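Local coordinates for protein probable thiamine pyrophosphokinase (Staphylococcus saprophyticus, PDB 3L8M) that probably transfers a pyrophosphate group from ATP to thiamine, making thiamine diphosphate, at residues K2-C7 against K21-I26; N92-G97 against K126-T131. One frame throughout, in Å; residues are numbered along the deposited sequence.

Interaction 1 of 2, residues K2-C7 against K21-I26; sequences KANLLC and KHEHWI
The indole of W25 lies against N4, whose CB sits over one face of the six-membered ring, 3.4 Å from its centroid and only 10° off the ring normal: a CH-pi contact. L6 CB approaches the same ring obliquely at CZ3. At the rim, W25 NE1 is hydrogen-bonded to the carbonyl of H20, just ahead of the segment, which probably helps hold the rotation of the indole. The H24 ring turns an edge to this contact, with K2 O near its plane, 3.3 Å from CD2; H24 also stacks edge-to-face with Y90. The N4 amide and the E23 carboxylate are nearly coplanar, their planes 8° apart. N4 ND2 donates to the anti lone pair of E23 OE1 over 2.9 Å. From the syn side, somewhat out of the carboxylate plane, K2 NZ reaches the same oxygen at 2.7 Å in a salt bridge. With CG anti to its backbone N (chi1 -179°) and the chain extended beyond it, K2 can span the distance to E23.

The backbones of strands 2-6 and 24-28 pair in parallel, the two strands of a beta-alpha-beta unit with helix 16-19 between them in the chain. N4 bonds through both its backbone N and its O: N donates to H24 O, and O accepts from I26 N. L6 N then bonds to I26 O, 3.0 Å away. At the K2 end a water bridges K2 O and H24 N. On the sheet face opposite N4 and W25, L5 CG packs on I26 CB at 3.6 Å.

One carboxylate oxygen thus takes two donors at once, and the lysine beside it would probably favour E23 as the anion, while the buried N4 amide is held in nearly the same plane as the carboxylate, through its ND2.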
# COMPACT_ATOMS: atom_id res chain seq x y z
N LYS A 2 -12.32 -2.87 1.09
CA LYS A 2 -13.26 -1.79 1.34
C LYS A 2 -13.27 -0.65 0.31
O LYS A 2 -12.22 -0.16 -0.10
CB LYS A 2 -12.97 -1.20 2.73
CG LYS A 2 -13.89 -0.07 3.15
CD LYS A 2 -13.26 0.68 4.32
CE LYS A 2 -14.07 1.89 4.74
NZ LYS A 2 -13.26 2.76 5.64
N ALA A 3 -14.46 -0.22 -0.09
CA ALA A 3 -14.56 0.87 -1.05
C ALA A 3 -15.46 2.00 -0.53
O ALA A 3 -16.52 1.75 0.05
CB ALA A 3 -15.08 0.36 -2.39
N ASN A 4 -15.02 3.24 -0.74
CA ASN A 4 -15.77 4.42 -0.33
C ASN A 4 -16.25 5.11 -1.59
O ASN A 4 -15.47 5.32 -2.51
CB ASN A 4 -14.89 5.41 0.44
CG ASN A 4 -14.35 4.83 1.72
OD1 ASN A 4 -15.11 4.44 2.61
ND2 ASN A 4 -13.02 4.78 1.82
N LEU A 5 -17.53 5.46 -1.63
CA LEU A 5 -18.08 6.16 -2.78
C LEU A 5 -18.45 7.58 -2.40
O LEU A 5 -19.00 7.82 -1.33
CB LEU A 5 -19.34 5.45 -3.31
CG LEU A 5 -19.14 4.27 -4.27
CD1 LEU A 5 -18.45 3.12 -3.54
CD2 LEU A 5 -20.49 3.84 -4.84
N LEU A 6 -18.12 8.52 -3.27
CA LEU A 6 -18.49 9.90 -3.02
C LEU A 6 -19.48 10.32 -4.12
O LEU A 6 -19.16 10.24 -5.30
CB LEU A 6 -17.26 10.80 -3.04
CG LEU A 6 -17.53 12.25 -2.62
CD1 LEU A 6 -18.19 12.27 -1.25
CD2 LEU A 6 -16.21 13.04 -2.60
N CYS A 7 -20.68 10.74 -3.71
CA CYS A 7 -21.71 11.19 -4.65
C CYS A 7 -21.86 12.70 -4.71
O CYS A 7 -22.61 13.21 -5.53
CB CYS A 7 -23.08 10.63 -4.28
SG CYS A 7 -23.17 8.87 -4.09
N LYS A 21 -7.68 9.34 3.05
CA LYS A 21 -7.05 9.63 1.76
C LYS A 21 -6.38 8.43 1.07
O LYS A 21 -6.25 8.43 -0.15
CB LYS A 21 -6.01 10.74 1.94
CG LYS A 21 -5.20 11.01 0.69
CD LYS A 21 -4.16 12.10 0.89
CE LYS A 21 -3.23 12.17 -0.32
NZ LYS A 21 -3.98 12.28 -1.62
N HIS A 22 -5.97 7.42 1.82
CA HIS A 22 -5.31 6.29 1.19
C HIS A 22 -6.21 5.09 0.94
O HIS A 22 -5.78 4.11 0.36
CB HIS A 22 -4.07 5.87 2.01
CG HIS A 22 -3.04 6.96 2.11
ND1 HIS A 22 -2.48 7.56 1.00
CD2 HIS A 22 -2.56 7.64 3.18
CE1 HIS A 22 -1.71 8.56 1.38
NE2 HIS A 22 -1.75 8.63 2.70
N GLU A 23 -7.48 5.16 1.34
CA GLU A 23 -8.38 4.03 1.09
C GLU A 23 -8.84 4.04 -0.37
O GLU A 23 -8.49 4.94 -1.12
CB GLU A 23 -9.57 4.08 2.05
CG GLU A 23 -9.14 4.28 3.49
CD GLU A 23 -10.22 3.97 4.49
OE1 GLU A 23 -11.42 4.08 4.14
OE2 GLU A 23 -9.87 3.64 5.65
N HIS A 24 -9.61 3.05 -0.78
CA HIS A 24 -10.09 3.00 -2.16
C HIS A 24 -11.32 3.90 -2.32
O HIS A 24 -12.33 3.70 -1.62
CB HIS A 24 -10.46 1.56 -2.55
CG HIS A 24 -9.35 0.57 -2.36
ND1 HIS A 24 -8.24 0.53 -3.18
CD2 HIS A 24 -9.18 -0.41 -1.44
CE1 HIS A 24 -7.44 -0.44 -2.77
NE2 HIS A 24 -7.98 -1.02 -1.72
N TRP A 25 -11.24 4.89 -3.21
CA TRP A 25 -12.37 5.79 -3.44
C TRP A 25 -12.93 5.71 -4.86
O TRP A 25 -12.18 5.70 -5.83
CB TRP A 25 -11.99 7.24 -3.15
CG TRP A 25 -11.99 7.62 -1.68
CD1 TRP A 25 -10.91 7.58 -0.82
CD2 TRP A 25 -13.10 8.11 -0.91
NE1 TRP A 25 -11.29 8.02 0.43
CE2 TRP A 25 -12.63 8.35 0.40
CE3 TRP A 25 -14.45 8.36 -1.21
CZ2 TRP A 25 -13.46 8.84 1.42
CZ3 TRP A 25 -15.28 8.86 -0.18
CH2 TRP A 25 -14.78 9.09 1.11
N ILE A 26 -14.26 5.67 -4.94
CA ILE A 26 -15.00 5.59 -6.20
C ILE A 26 -15.79 6.90 -6.37
O ILE A 26 -16.45 7.36 -5.44
CB ILE A 26 -16.05 4.44 -6.17
CG1 ILE A 26 -15.42 3.13 -5.70
CG2 ILE A 26 -16.70 4.31 -7.54
CD1 ILE A 26 -14.30 2.61 -6.57
O HOH W 1 -10.27 1.06 1.17

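Interaction 2 of 2, residues N92-G97 against K126-T131; sequences NIDVYG and KLIDDT. With NA (sodium ion), chain C.
Two first torsions set up the meeting of I128 with D94 and Y96. In I128, CG1 is anti to the carbonyl carbon (chi1 -49°) and the branch extends beyond it, carrying CD1 across the D94 carboxylate, 3.6 Å from CG. In Y96 the ring carbon CG also lies anti to the carbonyl carbon (chi1 -67°), which lays the ring alongside I128, with CE1 3.8 Å from CG2. D94 OD1 binds a sodium ion at 2.9 Å; N124 O is its other protein ligand in the model. The aliphatic chain of K126 runs past the ion, and its NZ leads off to a salt bridge with E133.

The backbones pair in parallel. K126 bonds strand 92-96 twice, its N donating to I93 O and its O accepting from V95 N over 2.8 Å; I128 N then bonds to V95 O. Where the strands part, a water accepts a hydrogen bond from G97 N and donates one to I128 O. Beyond it D129 makes an Asx turn, OD1 accepting from T131 N at 3.1 Å.

On the face away from D94 and Y96, V95 CB touches L127 CD2 at 3.8 Å. That face of strand 92-96 packs on helix 77-87, with I93 and V95 both reaching I82. Strand 2-6 flanks strand 92-96 on the side opposite strand 124-128.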
# COMPACT_ATOMS: atom_id res chain seq x y z
N ASN A 92 -17.06 -4.43 1.58
CA ASN A 92 -17.57 -3.42 2.49
C ASN A 92 -17.63 -2.12 1.71
O ASN A 92 -16.59 -1.64 1.26
CB ASN A 92 -16.64 -3.26 3.70
CG ASN A 92 -16.57 -4.51 4.55
OD1 ASN A 92 -17.59 -4.97 5.08
ND2 ASN A 92 -15.38 -5.07 4.69
N ILE A 93 -18.83 -1.58 1.53
CA ILE A 93 -19.01 -0.35 0.78
C ILE A 93 -19.64 0.76 1.62
O ILE A 93 -20.70 0.58 2.21
CB ILE A 93 -19.92 -0.57 -0.46
CG1 ILE A 93 -19.50 -1.85 -1.20
CG2 ILE A 93 -19.85 0.64 -1.38
CD1 ILE A 93 -18.04 -1.93 -1.50
N ASP A 94 -18.97 1.91 1.67
CA ASP A 94 -19.47 3.07 2.40
C ASP A 94 -19.81 4.15 1.39
O ASP A 94 -18.93 4.64 0.68
CB ASP A 94 -18.41 3.61 3.37
CG ASP A 94 -18.18 2.70 4.56
OD1 ASP A 94 -18.94 1.71 4.67
OD2 ASP A 94 -17.27 2.98 5.37
N VAL A 95 -21.08 4.52 1.33
CA VAL A 95 -21.52 5.55 0.40
C VAL A 95 -21.68 6.87 1.16
O VAL A 95 -22.45 6.97 2.12
CB VAL A 95 -22.85 5.17 -0.29
CG1 VAL A 95 -23.28 6.27 -1.26
CG2 VAL A 95 -22.68 3.84 -1.05
N TYR A 96 -20.94 7.88 0.72
CA TYR A 96 -20.99 9.20 1.34
C TYR A 96 -21.57 10.12 0.29
O TYR A 96 -21.48 9.83 -0.90
CB TYR A 96 -19.57 9.67 1.66
CG TYR A 96 -18.87 8.88 2.73
CD1 TYR A 96 -18.95 9.26 4.07
CD2 TYR A 96 -18.12 7.75 2.42
CE1 TYR A 96 -18.29 8.55 5.07
CE2 TYR A 96 -17.46 7.02 3.41
CZ TYR A 96 -17.55 7.44 4.73
OH TYR A 96 -16.87 6.76 5.72
N GLY A 97 -22.15 11.23 0.74
CA GLY A 97 -22.70 12.21 -0.18
C GLY A 97 -24.07 11.94 -0.75
O GLY A 97 -24.53 12.69 -1.61
N LYS A 126 -23.31 0.50 3.43
CA LYS A 126 -23.79 1.49 4.40
C LYS A 126 -23.79 2.90 3.80
O LYS A 126 -22.84 3.29 3.10
CB LYS A 126 -22.91 1.53 5.64
CG LYS A 126 -22.96 0.33 6.54
CD LYS A 126 -22.03 0.55 7.72
CE LYS A 126 -21.93 -0.70 8.58
NZ LYS A 126 -21.02 -0.51 9.75
N LEU A 127 -24.85 3.66 4.07
CA LEU A 127 -24.96 5.05 3.61
C LEU A 127 -24.49 5.82 4.83
O LEU A 127 -24.90 5.51 5.95
CB LEU A 127 -26.42 5.42 3.28
CG LEU A 127 -27.14 4.54 2.26
CD1 LEU A 127 -28.62 4.96 2.12
CD2 LEU A 127 -26.43 4.63 0.91
N ILE A 128 -23.63 6.81 4.63
CA ILE A 128 -23.11 7.57 5.76
C ILE A 128 -23.01 9.06 5.53
O ILE A 128 -22.60 9.49 4.47
CB ILE A 128 -21.68 7.09 6.13
CG1 ILE A 128 -21.63 5.56 6.25
CG2 ILE A 128 -21.21 7.77 7.42
CD1 ILE A 128 -20.21 5.02 6.51
N ASP A 129 -23.40 9.85 6.53
CA ASP A 129 -23.22 11.30 6.47
C ASP A 129 -22.76 11.76 7.85
O ASP A 129 -22.56 10.93 8.74
CB ASP A 129 -24.46 12.07 5.96
CG ASP A 129 -25.68 11.99 6.88
OD1 ASP A 129 -25.60 11.47 8.02
OD2 ASP A 129 -26.73 12.48 6.44
N ASP A 130 -22.58 13.06 8.03
CA ASP A 130 -22.09 13.59 9.31
C ASP A 130 -22.93 13.27 10.55
O ASP A 130 -22.44 13.41 11.66
CB ASP A 130 -21.90 15.11 9.21
CG ASP A 130 -23.15 15.83 8.74
OD1 ASP A 130 -24.22 15.19 8.70
OD2 ASP A 130 -23.06 17.03 8.42
N THR A 131 -24.17 12.81 10.36
CA THR A 131 -25.05 12.51 11.50
C THR A 131 -25.69 11.11 11.51
O THR A 131 -26.28 10.71 12.52
CB THR A 131 -26.21 13.56 11.58
OG1 THR A 131 -25.66 14.88 11.62
CG2 THR A 131 -27.07 13.34 12.83
NA NA C . -19.90 -0.95 5.04
O HOH W 2 -22.20 11.77 3.28

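Both contacts belong to one mixed sheet, in which 24-28, 2-6, 92-96 and 124-128 run side by side and parallel. Interaction 1 joins the first two and interaction 2 the last two; their centres are about 10 Å apart. The seam between them is strand 2-6 against 92-96, where L5 N lies 2.8 Å from D94 O, a probable hydrogen bond, and K2 and N4 lean on D94. Along the chain interaction 1 closes before interaction 2 opens, with strand 44-46 and helices 30-37, 54-63 and 77-87 between. Together they supply four of the five parallel strands; after 124-128 the chain turns back into antiparallel strand 132-137.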